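Local coordinates for protein GH3 beta-N-acetylglucosaminidase (Paenibacillaceae, PDB 6K5J) that hydrolyses terminal, non-reducing beta-linked N-acetylglucosamine residues, probably of chitin-derived oligosaccharides, as a glycoside hydrolase of family 3, at residues A[431-445]-A[461-474]. Sequence-based numbering, arbitrary orientation.
Sequences VQPTEEEVAHIQELS and SPDQAALIEALAAK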
loop_
_atom_site.group_PDB
_atom_site.type_symbol
_atom_site.label_atom_id
_atom_site.label_comp_id
_atom_site.label_asym_id
_atom_site.label_seq_id
_atom_site.Cartn_x
_atom_site.Cartn_y
_atom_site.Cartn_z
ATOM N N VAL A 431 0.667 8.679 18.415
ATOM C CA VAL A 431 0.583 7.220 18.392
ATOM C C VAL A 431 1.464 6.629 19.480
ATOM O O VAL A 431 1.144 5.582 20.059
ATOM C CB VAL A 431 0.952 6.705 16.986
ATOM C CG1 VAL A 431 1.235 5.214 16.997
ATOM C CG2 VAL A 431 -0.164 7.023 16.021
ATOM N N GLN A 432 2.580 7.293 19.782
ATOM C CA GLN A 432 3.335 7.089 21.013
ATOM C C GLN A 432 3.091 8.317 21.885
ATOM O O GLN A 432 3.826 9.314 21.790
ATOM C CB GLN A 432 4.824 6.898 20.723
ATOM C CG GLN A 432 5.104 5.764 19.732
ATOM C CD GLN A 432 6.497 5.844 19.144
ATOM O OE1 GLN A 432 7.491 5.688 19.856
ATOM N NE2 GLN A 432 6.580 6.096 17.841
ATOM N N PRO A 433 2.057 8.313 22.722
ATOM C CA PRO A 433 1.661 9.548 23.406
ATOM C C PRO A 433 2.699 9.985 24.430
ATOM O O PRO A 433 3.360 9.167 25.073
ATOM C CB PRO A 433 0.338 9.168 24.082
ATOM C CG PRO A 433 0.454 7.693 24.307
ATOM C CD PRO A 433 1.224 7.163 23.123
ATOM N N THR A 434 2.841 11.300 24.564
ATOM C CA THR A 434 3.726 11.857 25.573
ATOM C C THR A 434 3.149 11.637 26.973
ATOM O O THR A 434 1.966 11.323 27.151
ATOM C CB THR A 434 3.939 13.350 25.330
ATOM O OG1 THR A 434 2.744 14.055 25.676
ATOM C CG2 THR A 434 4.263 13.616 23.860
ATOM N N GLU A 435 4.006 11.804 27.982
ATOM C CA GLU A 435 3.540 11.636 29.353
ATOM C C GLU A 435 2.465 12.656 29.690
ATOM O O GLU A 435 1.509 12.347 30.410
ATOM C CB GLU A 435 4.709 11.741 30.330
ATOM C CG GLU A 435 5.238 10.398 30.790
ATOM C CD GLU A 435 6.330 10.523 31.836
ATOM O OE1 GLU A 435 6.082 11.151 32.890
ATOM O OE2 GLU A 435 7.438 9.992 31.599
ATOM N N GLU A 436 2.591 13.872 29.161
ATOM C CA GLU A 436 1.592 14.896 29.438
ATOM C C GLU A 436 0.270 14.566 28.761
ATOM O O GLU A 436 -0.798 14.744 29.357
ATOM C CB GLU A 436 2.099 16.266 28.991
ATOM C CG GLU A 436 1.051 17.380 29.049
ATOM C CD GLU A 436 0.597 17.705 30.473
ATOM O OE1 GLU A 436 -0.574 17.412 30.814
ATOM O OE2 GLU A 436 1.414 18.249 31.251
ATOM N N GLU A 437 0.321 14.094 27.511
ATOM C CA GLU A 437 -0.907 13.693 26.829
ATOM C C GLU A 437 -1.626 12.600 27.613
ATOM O O GLU A 437 -2.843 12.663 27.814
ATOM C CB GLU A 437 -0.592 13.232 25.400
ATOM C CG GLU A 437 -0.299 14.375 24.421
ATOM C CD GLU A 437 0.236 13.895 23.080
ATOM O OE1 GLU A 437 0.736 12.756 23.003
ATOM O OE2 GLU A 437 0.162 14.667 22.095
ATOM N N VAL A 438 -0.881 11.594 28.070
ATOM C CA VAL A 438 -1.472 10.509 28.849
ATOM C C VAL A 438 -2.123 11.050 30.119
ATOM O O VAL A 438 -3.250 10.677 30.468
ATOM C CB VAL A 438 -0.405 9.449 29.173
ATOM C CG1 VAL A 438 -0.897 8.521 30.270
ATOM C CG2 VAL A 438 -0.033 8.667 27.912
ATOM N N ALA A 439 -1.414 11.925 30.838
ATOM C CA ALA A 439 -1.986 12.525 32.038
ATOM C C ALA A 439 -3.204 13.370 31.700
ATOM O O ALA A 439 -4.194 13.373 32.442
ATOM C CB ALA A 439 -0.931 13.365 32.759
ATOM N N HIS A 440 -3.155 14.090 30.575
ATOM C CA HIS A 440 -4.293 14.909 30.172
ATOM C C HIS A 440 -5.518 14.049 29.874
ATOM O O HIS A 440 -6.640 14.412 30.244
ATOM C CB HIS A 440 -3.928 15.755 28.954
ATOM C CG HIS A 440 -4.930 16.825 28.643
ATOM N ND1 HIS A 440 -5.166 17.277 27.362
ATOM C CD2 HIS A 440 -5.761 17.529 29.449
ATOM C CE1 HIS A 440 -6.096 18.216 27.393
ATOM N NE2 HIS A 440 -6.472 18.387 28.647
ATOM N N ILE A 441 -5.327 12.906 29.208
ATOM C CA ILE A 441 -6.460 12.041 28.885
ATOM C C ILE A 441 -7.052 11.442 30.157
ATOM O O ILE A 441 -8.274 11.411 30.336
ATOM C CB ILE A 441 -6.046 10.936 27.894
ATOM C CG1 ILE A 441 -5.630 11.534 26.546
ATOM C CG2 ILE A 441 -7.201 9.939 27.716
ATOM C CD1 ILE A 441 -6.587 12.590 26.003
ATOM N N GLN A 442 -6.195 10.956 31.058
ATOM C CA GLN A 442 -6.699 10.380 32.300
ATOM C C GLN A 442 -7.490 11.407 33.097
ATOM O O GLN A 442 -8.512 11.077 33.708
ATOM C CB GLN A 442 -5.545 9.818 33.131
ATOM C CG GLN A 442 -4.759 8.725 32.416
ATOM C CD GLN A 442 -4.523 7.504 33.272
ATOM O OE1 GLN A 442 -5.390 7.096 34.043
ATOM N NE2 GLN A 442 -3.341 6.903 33.137
ATOM N N GLU A 443 -7.053 12.664 33.071
ATOM C CA GLU A 443 -7.763 13.715 33.789
ATOM C C GLU A 443 -9.123 13.995 33.162
ATOM O O GLU A 443 -10.139 14.064 33.863
ATOM C CB GLU A 443 -6.917 14.987 33.823
ATOM C CG GLU A 443 -7.451 16.062 34.762
ATOM C CD GLU A 443 -7.193 17.467 34.253
ATOM O OE1 GLU A 443 -8.043 18.002 33.507
ATOM O OE2 GLU A 443 -6.139 18.038 34.601
ATOM N N LEU A 444 -9.164 14.170 31.839
ATOM C CA LEU A 444 -10.435 14.463 31.183
ATOM C C LEU A 444 -11.419 13.308 31.326
ATOM O O LEU A 444 -12.636 13.527 31.342
ATOM C CB LEU A 444 -10.201 14.790 29.709
ATOM C CG LEU A 444 -9.635 16.180 29.424
ATOM C CD1 LEU A 444 -9.056 16.253 28.014
ATOM C CD2 LEU A 444 -10.710 17.239 29.627
ATOM N N SER A 445 -10.921 12.074 31.437
ATOM C CA SER A 445 -11.804 10.932 31.631
ATOM C C SER A 445 -12.469 10.954 33.000
ATOM O O SER A 445 -13.504 10.303 33.183
ATOM C CB SER A 445 -11.039 9.620 31.446
ATOM O OG SER A 445 -10.119 9.396 32.501
ATOM N N SER A 461 2.652 -0.140 20.223
ATOM C CA SER A 461 2.935 1.111 20.929
ATOM C C SER A 461 2.555 0.925 22.392
ATOM O O SER A 461 1.403 1.162 22.784
ATOM C CB SER A 461 2.200 2.290 20.290
ATOM O OG SER A 461 2.362 3.479 21.063
ATOM N N PRO A 462 3.513 0.502 23.230
ATOM C CA PRO A 462 3.191 0.178 24.635
ATOM C C PRO A 462 2.558 1.314 25.428
ATOM O O PRO A 462 1.670 1.051 26.249
ATOM C CB PRO A 462 4.560 -0.215 25.210
ATOM C CG PRO A 462 5.311 -0.756 24.019
ATOM C CD PRO A 462 4.899 0.142 22.882
ATOM N N ASP A 463 2.994 2.563 25.233
ATOM C CA ASP A 463 2.410 3.662 26.002
ATOM C C ASP A 463 0.969 3.931 25.590
ATOM O O ASP A 463 0.151 4.354 26.421
ATOM C CB ASP A 463 3.244 4.935 25.846
ATOM C CG ASP A 463 4.649 4.787 26.401
ATOM O OD1 ASP A 463 4.845 3.960 27.313
ATOM O OD2 ASP A 463 5.551 5.497 25.913
ATOM N N GLN A 464 0.647 3.715 24.310
ATOM C CA GLN A 464 -0.738 3.806 23.869
ATOM C C GLN A 464 -1.581 2.707 24.503
ATOM O O GLN A 464 -2.676 2.968 25.015
ATOM C CB GLN A 464 -0.812 3.723 22.342
ATOM C CG GLN A 464 -2.191 4.016 21.783
ATOM C CD GLN A 464 -2.310 3.712 20.293
ATOM O OE1 GLN A 464 -3.366 3.305 19.833
ATOM N NE2 GLN A 464 -1.223 3.899 19.542
ATOM N N ALA A 465 -1.089 1.464 24.476
ATOM C CA ALA A 465 -1.866 0.361 25.031
ATOM C C ALA A 465 -2.051 0.520 26.534
ATOM O O ALA A 465 -3.114 0.194 27.077
ATOM C CB ALA A 465 -1.199 -0.979 24.708
ATOM N N ALA A 466 -1.028 1.028 27.221
ATOM C CA ALA A 466 -1.119 1.203 28.668
ATOM C C ALA A 466 -2.157 2.257 29.034
ATOM O O ALA A 466 -2.909 2.079 29.999
ATOM C CB ALA A 466 0.253 1.565 29.239
ATOM N N LEU A 467 -2.214 3.359 28.277
ATOM C CA LEU A 467 -3.257 4.353 28.494
ATOM C C LEU A 467 -4.639 3.734 28.339
ATOM O O LEU A 467 -5.526 3.944 29.175
ATOM C CB LEU A 467 -3.086 5.526 27.527
ATOM C CG LEU A 467 -4.238 6.535 27.462
ATOM C CD1 LEU A 467 -4.513 7.117 28.837
ATOM C CD2 LEU A 467 -3.929 7.648 26.467
ATOM N N ILE A 468 -4.836 2.953 27.272
ATOM C CA ILE A 468 -6.137 2.333 27.038
ATOM C C ILE A 468 -6.492 1.384 28.176
ATOM O O ILE A 468 -7.617 1.397 28.694
ATOM C CB ILE A 468 -6.152 1.604 25.682
ATOM C CG1 ILE A 468 -6.008 2.603 24.539
ATOM C CG2 ILE A 468 -7.430 0.806 25.558
ATOM C CD1 ILE A 468 -5.716 1.941 23.179
ATOM N N GLU A 469 -5.546 0.522 28.561
ATOM C CA GLU A 469 -5.797 -0.404 29.661
ATOM C C GLU A 469 -6.082 0.334 30.966
ATOM O O GLU A 469 -6.889 -0.132 31.778
ATOM C CB GLU A 469 -4.608 -1.358 29.827
ATOM C CG GLU A 469 -4.618 -2.540 28.846
ATOM C CD GLU A 469 -5.648 -3.598 29.197
ATOM O OE1 GLU A 469 -5.462 -4.297 30.221
ATOM O OE2 GLU A 469 -6.652 -3.737 28.460
ATOM N N ALA A 470 -5.452 1.491 31.171
ATOM C CA ALA A 470 -5.732 2.290 32.363
ATOM C C ALA A 470 -7.165 2.805 32.349
ATOM O O ALA A 470 -7.888 2.707 33.351
ATOM C CB ALA A 470 -4.740 3.452 32.459
ATOM N N LEU A 471 -7.596 3.352 31.208
ATOM C CA LEU A 471 -8.968 3.828 31.084
ATOM C C LEU A 471 -9.955 2.686 31.250
ATOM O O LEU A 471 -11.048 2.872 31.802
ATOM C CB LEU A 471 -9.169 4.512 29.731
ATOM C CG LEU A 471 -8.369 5.781 29.466
ATOM C CD1 LEU A 471 -8.501 6.216 28.006
ATOM C CD2 LEU A 471 -8.865 6.888 30.392
ATOM N N ALA A 472 -9.591 1.496 30.771
ATOM C CA ALA A 472 -10.473 0.342 30.869
ATOM C C ALA A 472 -10.664 -0.107 32.306
ATOM O O ALA A 472 -11.671 -0.756 32.611
ATOM C CB ALA A 472 -9.925 -0.822 30.030
ATOM N N ALA A 473 -9.725 0.225 33.189
ATOM C CA ALA A 473 -9.806 -0.153 34.593
ATOM C C ALA A 473 -10.547 0.867 35.452
ATOM O O ALA A 473 -10.806 0.591 36.629
ATOM C CB ALA A 473 -8.399 -0.372 35.158
ATOM N N LYS A 474 -10.892 2.029 34.906
ATOM C CA LYS A 474 -11.594 3.050 35.684
ATOM C C LYS A 474 -13.079 2.716 35.771
ATOM O O LYS A 474 -13.762 2.711 34.742
ATOM C CB LYS A 474 -11.397 4.425 35.061
ATOM C CG LYS A 474 -9.949 4.899 35.073
ATOM C CD LYS A 474 -9.806 6.323 34.553
ATOM C CE LYS A 474 -10.644 7.303 35.359
ATOM N NZ LYS A 474 -10.004 8.647 35.448
HETATM O O HOH W 1 5.055 7.220 23.985
#
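Leu-467 extends from helix 462-472 between Val-438, Ile-441 and Gln-442, its CG anti to the backbone N (chi1 170°), which turns the methyls toward them. Its CD1 lies 3.9 Å from CG of Gln-442, whose side chain runs past it in the opposite sense, and also touches CG1 of Val-438. Ile-441 crosses both leucines at about a right angle, and its CG2 lies 4.0 Å from CD1 of Leu-471. Gln-442 bends at chi2 and brings its amide obliquely against CB of Ala-470, NE2 nearest. The helices run nearly parallel, 16° apart, on one face of the C-terminal mixed sheet; each is the helix of a beta-alpha-beta crossover, helix 435-447 between the parallel strands 424-430 and 450-455, helix 462-472 between 450-455 and 478-483, as in a Rossmann-like alpha/beta layer.

At the N-terminal ends, two donors grip the carbonyl of Val-431. NE2 of Gln-464 meets Val-431 O on a lone pair at 2.9 Å, while OG of Ser-461 donates to the same oxygen from 2.6 Å, tilted from the carbonyl plane. OE1 of Gln-464 in turn accepts from Tyr-456 N. Pro-433 sets CD against the first turn, 3.7 Å from Gln-464 N, and a water donates to both Pro-433 O and Asp-463 OD2.

At the far end, Lys-474, kinked at chi3 and chi4, reaches across to donate from NZ to Ser-445 OG (3.0 Å) and, weakly, to Gln-442 O. Ser-445 OG itself donates to Gln-442 O, and replacing this serine with alanine would probably leave the ammonium with just that weak carbonyl bond here.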